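Local coordinates for protein catechol 1,2-dioxygenase (Pseudomonas putida, PDB 2AZQ) that probably catalyses the ring opening of catechol by O2 to cis,cis-muconate, using a ferric iron, in aromatic degradation, at residues A[131-136]-A[238-243]; A[161-166]-A[219-224]; A[21-24]-A[30-33]. All blocks are in the same frame, centred on the assembly; numbering follows the deposited sequence.

How the contacts relate
Contacts 1 and 2 are both buried in the iron-bearing catalytic domain. Contact 1 uses strand 234-240 and contact 2 its neighbour, strand 217-227, in one sheet, and the two touch directly: Phe240 N probably donates a hydrogen bond to Ala220 O, and Val222 N to Ile238 O. Contact 1 is apolar packing. Contact 2, about 12 Å away between centres, joins a loop to strand 217-227 through a metal ion. Contact 3 belongs to the N-terminal helical region, about 41 Å from contact 2 and 50 Å from contact 1 between centres. It is partly buried, lies beside the second subunit and a phospholipid, and relies on a lysine bonded to backbone carbonyls.

Contact 1: A[131-136]-A[238-243]; sequences VVMFLQ and INFAGD
Met133 meets Phe240 at the edge of its ring; two residues further along strand 132-140 and two residues earlier on strand 234-240, Leu135 meets Ile238. The Met133 chain can be followed outward. CB leaves strand 132-140 toward the other segment and is still 5.7 Å from Phe240 CE2. CG lies anti to the backbone N (chi1 167°), which carries the chain toward Phe240. SD is the first atom to touch, 3.7 Å from Phe240 CZ. It sits in the ring plane, 5.0 Å from the ring centroid, so this is an edge-on Met-aromatic contact. The chain then bends at chi3 (-58°), and CE lies along the same edge, by CE2 and CZ. CE is modelled too close to that edge for its exact position to be trusted.

The two strands are not neighbours in the sheet. They face each other across the interior of the beta sandwich that forms the catalytic domain of intradiol dioxygenases. The CA atoms of Met133 and Phe240 are accordingly 11.5 Å apart, and no hydrogen bond links the segments. Val222 and Leu284 also pack on Phe240, while Val193 and Pro194 pack on Met133. Further along the strands, Leu135 CD1 and Ile238 CD1 are 4.3 Å apart. Phe224 and Phe286 pack on Ile238. After Phe240 the strand ends in a type II turn to Asp243, whose OD1 accepts a hydrogen bond from Ala220 N.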
loop_
_atom_site.group_PDB
_atom_site.type_symbol
_atom_site.label_atom_id
_atom_site.label_comp_id
_atom_site.label_asym_id
_atom_site.label_seq_id
_atom_site.Cartn_x
_atom_site.Cartn_y
_atom_site.Cartn_z
ATOM N N VAL A 131 2.194 28.615 25.131
ATOM C CA VAL A 131 2.880 29.878 25.053
ATOM C C VAL A 131 2.210 30.547 23.860
ATOM O O VAL A 131 2.183 29.971 22.782
ATOM C CB VAL A 131 4.386 29.631 24.764
ATOM C CG1 VAL A 131 5.114 30.936 24.415
ATOM C CG2 VAL A 131 5.006 28.962 25.957
ATOM N N VAL A 132 1.624 31.726 24.065
ATOM C CA VAL A 132 1.005 32.463 22.967
ATOM C C VAL A 132 2.156 32.742 22.016
ATOM O O VAL A 132 3.285 33.000 22.454
ATOM C CB VAL A 132 0.422 33.831 23.428
ATOM C CG1 VAL A 132 0.049 34.695 22.225
ATOM C CG2 VAL A 132 -0.794 33.606 24.292
ATOM N N MET A 133 1.880 32.659 20.725
ATOM C CA MET A 133 2.885 32.927 19.718
ATOM C C MET A 133 2.330 33.984 18.806
ATOM O O MET A 133 1.192 33.854 18.354
ATOM C CB MET A 133 3.155 31.695 18.878
ATOM C CG MET A 133 3.959 32.002 17.616
ATOM S SD MET A 133 3.938 30.640 16.441
ATOM C CE MET A 133 4.580 29.377 17.410
ATOM N N PHE A 134 3.101 35.041 18.557
ATOM C CA PHE A 134 2.651 36.079 17.645
ATOM C C PHE A 134 3.426 35.885 16.387
ATOM O O PHE A 134 4.659 35.967 16.385
ATOM C CB PHE A 134 2.866 37.481 18.202
ATOM C CG PHE A 134 1.893 37.836 19.263
ATOM C CD1 PHE A 134 2.179 37.598 20.597
ATOM C CD2 PHE A 134 0.624 38.288 18.917
ATOM C CE1 PHE A 134 1.216 37.799 21.569
ATOM C CE2 PHE A 134 -0.345 38.490 19.867
ATOM C CZ PHE A 134 -0.053 38.245 21.205
ATOM N N LEU A 135 2.681 35.632 15.318
ATOM C CA LEU A 135 3.231 35.352 14.004
ATOM C C LEU A 135 2.943 36.475 13.023
ATOM O O LEU A 135 1.782 36.828 12.822
ATOM C CB LEU A 135 2.591 34.049 13.537
ATOM C CG LEU A 135 3.171 33.207 12.415
ATOM C CD1 LEU A 135 4.697 33.112 12.531
ATOM C CD2 LEU A 135 2.545 31.825 12.543
ATOM N N GLN A 136 3.976 37.066 12.430
ATOM C CA GLN A 136 3.737 38.139 11.452
ATOM C C GLN A 136 4.820 38.291 10.405
ATOM O O GLN A 136 5.975 37.942 10.632
ATOM C CB GLN A 136 3.540 39.493 12.128
ATOM C CG GLN A 136 4.785 40.119 12.681
ATOM C CD GLN A 136 4.508 41.498 13.257
ATOM O OE1 GLN A 136 3.482 41.701 13.923
ATOM N NE2 GLN A 136 5.431 42.447 13.035
ATOM N N ILE A 238 7.986 26.806 8.305
ATOM C CA ILE A 238 8.889 27.648 9.098
ATOM C C ILE A 238 9.267 26.635 10.194
ATOM O O ILE A 238 8.369 26.069 10.812
ATOM C CB ILE A 238 8.195 28.859 9.835
ATOM C CG1 ILE A 238 7.712 29.919 8.844
ATOM C CG2 ILE A 238 9.153 29.495 10.842
ATOM C CD1 ILE A 238 6.958 31.085 9.539
ATOM N N ASN A 239 10.553 26.347 10.400
ATOM C CA ASN A 239 10.947 25.449 11.490
ATOM C C ASN A 239 11.430 26.329 12.625
ATOM O O ASN A 239 12.206 27.251 12.393
ATOM C CB ASN A 239 12.118 24.581 11.112
ATOM C CG ASN A 239 11.808 23.657 10.013
ATOM O OD1 ASN A 239 10.938 22.802 10.145
ATOM N ND2 ASN A 239 12.520 23.804 8.902
ATOM N N PHE A 240 11.013 26.032 13.849
ATOM C CA PHE A 240 11.422 26.824 15.016
ATOM C C PHE A 240 12.854 26.673 15.437
ATOM O O PHE A 240 13.397 25.573 15.460
ATOM C CB PHE A 240 10.496 26.516 16.167
ATOM C CG PHE A 240 9.195 27.148 15.996
ATOM C CD1 PHE A 240 8.580 27.099 14.752
ATOM C CD2 PHE A 240 8.648 27.922 16.997
ATOM C CE1 PHE A 240 7.451 27.820 14.484
ATOM C CE2 PHE A 240 7.509 28.662 16.753
ATOM C CZ PHE A 240 6.904 28.615 15.477
ATOM N N ALA A 241 13.479 27.792 15.769
ATOM C CA ALA A 241 14.882 27.735 16.150
ATOM C C ALA A 241 15.075 27.096 17.525
ATOM O O ALA A 241 14.267 27.307 18.417
ATOM C CB ALA A 241 15.475 29.114 16.126
ATOM N N GLY A 242 16.118 26.281 17.674
ATOM C CA GLY A 242 16.413 25.672 18.963
ATOM C C GLY A 242 15.867 24.289 19.232
ATOM O O GLY A 242 16.230 23.653 20.223
ATOM N N ASP A 243 14.994 23.810 18.355
ATOM C CA ASP A 243 14.407 22.487 18.516
ATOM C C ASP A 243 15.513 21.432 18.368
ATOM O O ASP A 243 16.352 21.516 17.467
ATOM C CB ASP A 243 13.350 22.264 17.435
ATOM C CG ASP A 243 12.446 21.087 17.724
ATOM O OD1 ASP A 243 11.369 21.309 18.300
ATOM O OD2 ASP A 243 12.809 19.943 17.376
#

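Contact 2: A[161-166]-A[219-224]; sequences GTYSYF and PAHVHF. With FE (Fe (III) ion), chain B.
Tyr163 OH, His221 NE2 and His223 NE2 grip one ferric ion. The iron lies 2.4 Å from His221 NE2 and 2.0 Å from His223 NE2. The bond to Tyr163 OH is modelled at 1.6 Å, a short value that is doubtful at this resolution. Tyr197 supplies the fourth protein ligand. Tyr163 OH and the two NE2 atoms lie close to one another because all bind the iron; they are not hydrogen-bonded. Two tyrosines and two histidines make up the non-haem iron site of the intradiol ring-cleavage dioxygenases.

Tyr163 comes from the loop before strand 176-180, and the histidines alternate on strand 217-227. Val222, between them, points away from the loop and packs on Phe240. The Tyr163 and His223 side chains cross at about a right angle. Their rings meet rim to rim, with centroids 5.6 Å apart and planes at 42°. Tyr163 OH lies at the edge of the His223 ring, in its plane. One face of that ring meets the rim of His221 at CD2, and Trp155 also stacks on His223.

His221 CG sits between its backbone N and carbonyl carbon (chi1 56°), and this brings the ring end back toward the loop. His221 ND1 donates to Pro219 O over 2.6 Å. The bond is nearly straight and close to the ring plane, so it fixes the ring's rotation. It also leaves NE2 to the metal. Two tyrosine oxygens with two imidazole nitrogens are consistent with a site that keeps iron ferric.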
loop_
_atom_site.group_PDB
_atom_site.type_symbol
_atom_site.label_atom_id
_atom_site.label_comp_id
_atom_site.label_asym_id
_atom_site.label_seq_id
_atom_site.Cartn_x
_atom_site.Cartn_y
_atom_site.Cartn_z
ATOM N N GLY A 161 1.005 18.372 20.429
ATOM C CA GLY A 161 1.649 17.989 19.195
ATOM C C GLY A 161 0.769 17.236 18.209
ATOM O O GLY A 161 1.245 16.301 17.575
ATOM N N THR A 162 -0.498 17.619 18.080
ATOM C CA THR A 162 -1.353 16.949 17.104
ATOM C C THR A 162 -2.056 18.005 16.284
ATOM O O THR A 162 -2.050 19.178 16.651
ATOM C CB THR A 162 -2.444 16.025 17.732
ATOM O OG1 THR A 162 -3.466 16.817 18.337
ATOM C CG2 THR A 162 -1.839 15.100 18.762
ATOM N N TYR A 163 -2.632 17.595 15.152
ATOM C CA TYR A 163 -3.345 18.547 14.301
ATOM C C TYR A 163 -4.834 18.357 14.435
ATOM O O TYR A 163 -5.305 17.248 14.680
ATOM C CB TYR A 163 -2.962 18.390 12.832
ATOM C CG TYR A 163 -1.521 18.720 12.490
ATOM C CD1 TYR A 163 -0.497 17.842 12.818
ATOM C CD2 TYR A 163 -1.199 19.867 11.759
ATOM C CE1 TYR A 163 0.816 18.083 12.412
ATOM C CE2 TYR A 163 0.106 20.122 11.348
ATOM C CZ TYR A 163 1.113 19.215 11.672
ATOM O OH TYR A 163 2.399 19.393 11.217
ATOM N N SER A 164 -5.590 19.435 14.308
ATOM C CA SER A 164 -7.035 19.291 14.407
ATOM C C SER A 164 -7.499 18.461 13.209
ATOM O O SER A 164 -6.720 18.158 12.285
ATOM C CB SER A 164 -7.725 20.641 14.367
ATOM O OG SER A 164 -7.584 21.237 13.095
ATOM N N TYR A 165 -8.772 18.096 13.230
ATOM C CA TYR A 165 -9.346 17.303 12.172
ATOM C C TYR A 165 -8.965 15.824 12.272
ATOM O O TYR A 165 -9.839 14.950 12.192
ATOM C CB TYR A 165 -8.926 17.827 10.810
ATOM C CG TYR A 165 -9.697 17.141 9.769
ATOM C CD1 TYR A 165 -11.002 17.522 9.514
ATOM C CD2 TYR A 165 -9.215 15.973 9.186
ATOM C CE1 TYR A 165 -11.828 16.753 8.726
ATOM C CE2 TYR A 165 -10.028 15.186 8.391
ATOM C CZ TYR A 165 -11.339 15.584 8.176
ATOM O OH TYR A 165 -12.183 14.789 7.448
ATOM N N PHE A 166 -7.680 15.511 12.425
ATOM C CA PHE A 166 -7.324 14.104 12.534
ATOM C C PHE A 166 -7.447 13.769 13.982
ATOM O O PHE A 166 -7.709 12.621 14.341
ATOM C CB PHE A 166 -5.919 13.839 12.035
ATOM C CG PHE A 166 -5.725 14.267 10.642
ATOM C CD1 PHE A 166 -5.341 15.570 10.353
ATOM C CD2 PHE A 166 -6.053 13.410 9.594
ATOM C CE1 PHE A 166 -5.294 16.020 9.035
ATOM C CE2 PHE A 166 -6.013 13.840 8.285
ATOM C CZ PHE A 166 -5.633 15.150 8.004
ATOM N N PRO A 219 10.677 18.408 14.073
ATOM C CA PRO A 219 10.834 19.642 14.862
ATOM C C PRO A 219 9.527 20.435 14.845
ATOM O O PRO A 219 8.689 20.250 13.970
ATOM C CB PRO A 219 11.922 20.405 14.099
ATOM C CG PRO A 219 12.612 19.312 13.294
ATOM C CD PRO A 219 11.421 18.541 12.814
ATOM N N ALA A 220 9.365 21.330 15.806
ATOM C CA ALA A 220 8.181 22.175 15.834
ATOM C C ALA A 220 8.203 23.038 14.546
ATOM O O ALA A 220 9.225 23.659 14.198
ATOM C CB ALA A 220 8.202 23.055 17.067
ATOM N N HIS A 221 7.087 23.079 13.834
ATOM C CA HIS A 221 7.044 23.852 12.621
ATOM C C HIS A 221 5.650 24.391 12.324
ATOM O O HIS A 221 4.716 24.140 13.075
ATOM C CB HIS A 221 7.547 22.994 11.454
ATOM C CG HIS A 221 6.788 21.714 11.280
ATOM N ND1 HIS A 221 7.062 20.580 12.012
ATOM C CD2 HIS A 221 5.705 21.419 10.519
ATOM C CE1 HIS A 221 6.180 19.646 11.712
ATOM N NE2 HIS A 221 5.348 20.130 10.810
ATOM N N VAL A 222 5.533 25.164 11.245
ATOM C CA VAL A 222 4.248 25.723 10.858
ATOM C C VAL A 222 4.173 25.566 9.358
ATOM O O VAL A 222 5.070 25.974 8.648
ATOM C CB VAL A 222 4.119 27.255 11.242
ATOM C CG1 VAL A 222 2.719 27.715 11.046
ATOM C CG2 VAL A 222 4.532 27.478 12.657
ATOM N N HIS A 223 3.126 24.941 8.852
ATOM C CA HIS A 223 2.989 24.741 7.380
ATOM C C HIS A 223 2.372 25.933 6.611
ATOM O O HIS A 223 1.465 26.614 7.101
ATOM C CB HIS A 223 2.082 23.523 7.134
ATOM C CG HIS A 223 2.585 22.233 7.701
ATOM N ND1 HIS A 223 3.490 21.422 7.052
ATOM C CD2 HIS A 223 2.298 21.615 8.871
ATOM C CE1 HIS A 223 3.740 20.360 7.800
ATOM N NE2 HIS A 223 3.029 20.455 8.909
ATOM N N PHE A 224 2.883 26.198 5.416
ATOM C CA PHE A 224 2.312 27.271 4.610
ATOM C C PHE A 224 2.039 26.940 3.173
ATOM O O PHE A 224 2.813 26.238 2.511
ATOM C CB PHE A 224 3.181 28.534 4.565
ATOM C CG PHE A 224 3.356 29.201 5.877
ATOM C CD1 PHE A 224 4.353 28.788 6.748
ATOM C CD2 PHE A 224 2.533 30.266 6.239
ATOM C CE1 PHE A 224 4.540 29.429 7.955
ATOM C CE2 PHE A 224 2.709 30.909 7.442
ATOM C CZ PHE A 224 3.723 30.492 8.306
HETATM FE FE FE B . 3.434 18.882 10.078
#

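Contact 3: A[21-24]-A[30-33]; sequences LDHA and FKQI. With PCF (1,2-diacyl-sn-glycero-3-phoshocholine), chain C.
Lys31, on the helix 28-49, reaches back to Leu21 and His23 in the loop before it. The contact lies where a loop joins helix 9-19 to helix 28-49 in the N-terminal helical region, where the second subunit also packs. Phe30 begins this part of the helix on the side turned from the loop. Its ring edge borders the bound phospholipid, though the modelled atoms are too close to be trusted, and Leu211 of the second subunit packs on it.

Lys31 follows and carries the contact. CG lies anti to the carbonyl carbon (chi1 -74°), and the rest of the chain is fully extended. Its CB is 4.3 Å from Leu21 CG, and its CD passes 4.2 Å from Leu21 N. CE comes 4.1 Å from His23 NE2. NZ donates to His23 O over 3.1 Å, from well above the carbonyl plane (52° out of it), and also to Glu25 O. Two backbone carbonyls thus hold the amine and pin the loop to the helix. Leu212 of the second subunit packs on Lys31, and its O makes a weak hydrogen bond with His23 NE2. On the loop itself, His23 ND1 makes a weak bond to Asp22 OD2.

Ile33 again faces the lipid, and Leu48 of the second subunit packs on it. Ile33 CG2 lies 3.9 Å from C36 of one acyl chain.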
loop_
_atom_site.group_PDB
_atom_site.type_symbol
_atom_site.label_atom_id
_atom_site.label_comp_id
_atom_site.label_asym_id
_atom_site.label_seq_id
_atom_site.Cartn_x
_atom_site.Cartn_y
_atom_site.Cartn_z
ATOM N N LEU A 21 -0.977 -4.697 -22.588
ATOM C CA LEU A 21 -0.583 -4.466 -23.980
ATOM C C LEU A 21 -1.215 -5.537 -24.873
ATOM O O LEU A 21 -0.981 -5.628 -26.071
ATOM C CB LEU A 21 0.961 -4.386 -24.075
ATOM C CG LEU A 21 1.444 -3.105 -23.334
ATOM C CD1 LEU A 21 2.744 -3.318 -22.537
ATOM C CD2 LEU A 21 1.568 -1.967 -24.330
ATOM N N ASP A 22 -2.086 -6.309 -24.258
ATOM C CA ASP A 22 -2.810 -7.348 -24.944
ATOM C C ASP A 22 -4.125 -6.812 -25.540
ATOM O O ASP A 22 -4.920 -7.563 -26.082
ATOM C CB ASP A 22 -3.055 -8.547 -23.985
ATOM C CG ASP A 22 -3.497 -8.123 -22.547
ATOM O OD1 ASP A 22 -2.671 -7.564 -21.796
ATOM O OD2 ASP A 22 -4.675 -8.359 -22.165
ATOM N N HIS A 23 -4.357 -5.509 -25.449
ATOM C CA HIS A 23 -5.575 -4.937 -26.026
ATOM C C HIS A 23 -5.584 -3.422 -26.223
ATOM O O HIS A 23 -4.616 -2.735 -25.937
ATOM C CB HIS A 23 -6.779 -5.336 -25.215
ATOM C CG HIS A 23 -6.645 -4.987 -23.784
ATOM N ND1 HIS A 23 -6.187 -5.886 -22.845
ATOM C CD2 HIS A 23 -6.791 -3.804 -23.144
ATOM C CE1 HIS A 23 -6.059 -5.269 -21.684
ATOM N NE2 HIS A 23 -6.419 -4.005 -21.840
ATOM N N ALA A 24 -6.696 -2.900 -26.709
ATOM C CA ALA A 24 -6.749 -1.488 -27.014
ATOM C C ALA A 24 -7.495 -0.596 -26.059
ATOM O O ALA A 24 -7.699 0.571 -26.364
ATOM C CB ALA A 24 -7.288 -1.296 -28.426
ATOM N N PHE A 30 -0.418 4.016 -18.102
ATOM C CA PHE A 30 -0.246 3.053 -17.006
ATOM C C PHE A 30 0.385 1.811 -17.512
ATOM O O PHE A 30 1.196 1.196 -16.819
ATOM C CB PHE A 30 -1.558 2.633 -16.358
ATOM C CG PHE A 30 -2.221 3.725 -15.685
ATOM C CD1 PHE A 30 -3.403 4.251 -16.189
ATOM C CD2 PHE A 30 -1.563 4.384 -14.660
ATOM C CE1 PHE A 30 -3.922 5.449 -15.690
ATOM C CE2 PHE A 30 -2.066 5.573 -14.158
ATOM C CZ PHE A 30 -3.249 6.118 -14.674
ATOM N N LYS A 31 -0.032 1.415 -18.709
ATOM C CA LYS A 31 0.512 0.220 -19.296
ATOM C C LYS A 31 2.019 0.318 -19.293
ATOM O O LYS A 31 2.667 -0.618 -18.866
ATOM C CB LYS A 31 -0.037 0.001 -20.719
ATOM C CG LYS A 31 -1.495 -0.493 -20.751
ATOM C CD LYS A 31 -2.035 -0.696 -22.170
ATOM C CE LYS A 31 -3.455 -1.220 -22.114
ATOM N NZ LYS A 31 -4.173 -1.118 -23.388
ATOM N N GLN A 32 2.579 1.447 -19.735
ATOM C CA GLN A 32 4.030 1.606 -19.752
ATOM C C GLN A 32 4.601 1.623 -18.327
ATOM O O GLN A 32 5.647 1.023 -18.070
ATOM C CB GLN A 32 4.443 2.874 -20.517
ATOM C CG GLN A 32 4.358 2.758 -22.073
ATOM C CD GLN A 32 5.667 2.252 -22.812
ATOM O OE1 GLN A 32 6.709 2.946 -22.831
ATOM N NE2 GLN A 32 5.591 1.061 -23.427
ATOM N N ILE A 33 3.910 2.289 -17.403
ATOM C CA ILE A 33 4.366 2.358 -16.008
ATOM C C ILE A 33 4.286 0.971 -15.289
ATOM O O ILE A 33 5.234 0.560 -14.587
ATOM C CB ILE A 33 3.562 3.435 -15.209
ATOM C CG1 ILE A 33 3.789 4.828 -15.798
ATOM C CG2 ILE A 33 4.023 3.466 -13.800
ATOM C CD1 ILE A 33 2.839 5.926 -15.277
HETATM N N PCF C . -11.673 11.654 -12.332
HETATM P P PCF C . -7.665 9.693 -14.113
HETATM O O11 PCF C . -6.329 8.935 -13.605
HETATM O O12 PCF C . -7.286 10.697 -15.135
HETATM O O13 PCF C . -8.146 10.451 -12.775
HETATM O O14 PCF C . -8.646 8.657 -14.507
HETATM C C11 PCF C . -9.219 11.399 -12.745
HETATM C C12 PCF C . -10.555 10.702 -12.465
HETATM C C13 PCF C . -11.469 12.542 -11.177
HETATM C C14 PCF C . -11.817 12.464 -13.552
HETATM C C15 PCF C . -12.916 10.897 -12.120
HETATM C C1 PCF C . -6.351 8.363 -12.288
HETATM C C2 PCF C . -5.293 7.276 -12.014
HETATM C C3 PCF C . -3.853 7.735 -12.245
HETATM O O31 PCF C . -3.646 9.140 -11.984
HETATM O O32 PCF C . -2.093 10.743 -12.194
HETATM C C31 PCF C . -2.376 9.539 -12.233
HETATM C C32 PCF C . -1.379 8.476 -12.694
HETATM C C33 PCF C . -1.168 7.391 -11.644
HETATM C C34 PCF C . -0.213 6.287 -12.136
HETATM C C35 PCF C . 0.510 5.582 -10.996
HETATM C C36 PCF C . 2.010 5.632 -11.293
HETATM C C37 PCF C . 2.769 5.905 -9.994
HETATM C C38 PCF C . 4.263 5.628 -10.105
HETATM C C39 PCF C . 4.766 5.911 -8.693
HETATM C C40 PCF C . 6.082 5.185 -8.417
HETATM C C41 PCF C . 6.440 5.222 -6.930
HETATM C C42 PCF C . 5.309 4.716 -6.030
HETATM C C43 PCF C . 5.885 4.306 -4.674
HETATM O O21 PCF C . -5.559 6.858 -10.662
HETATM O O22 PCF C . -5.459 5.337 -9.071
HETATM C C21 PCF C . -5.165 5.633 -10.223
HETATM C C22 PCF C . -4.419 4.596 -11.072
HETATM C C23 PCF C . -3.288 4.047 -10.177
HETATM C C24 PCF C . -2.965 2.548 -10.315
HETATM C C25 PCF C . -1.504 2.173 -10.013
HETATM C C26 PCF C . -0.997 2.758 -8.682
HETATM C C27 PCF C . 0.457 2.380 -8.375
HETATM C C28 PCF C . 0.642 1.231 -7.382
HETATM C C29 PCF C . 2.005 1.432 -6.714
HETATM C C30 PCF C . 2.563 0.133 -6.106
HETATM C C44 PCF C . 4.903 4.445 -3.515
HETATM C C45 PCF C . 5.555 4.108 -2.329
HETATM C C46 PCF C . 5.084 4.568 -1.103
#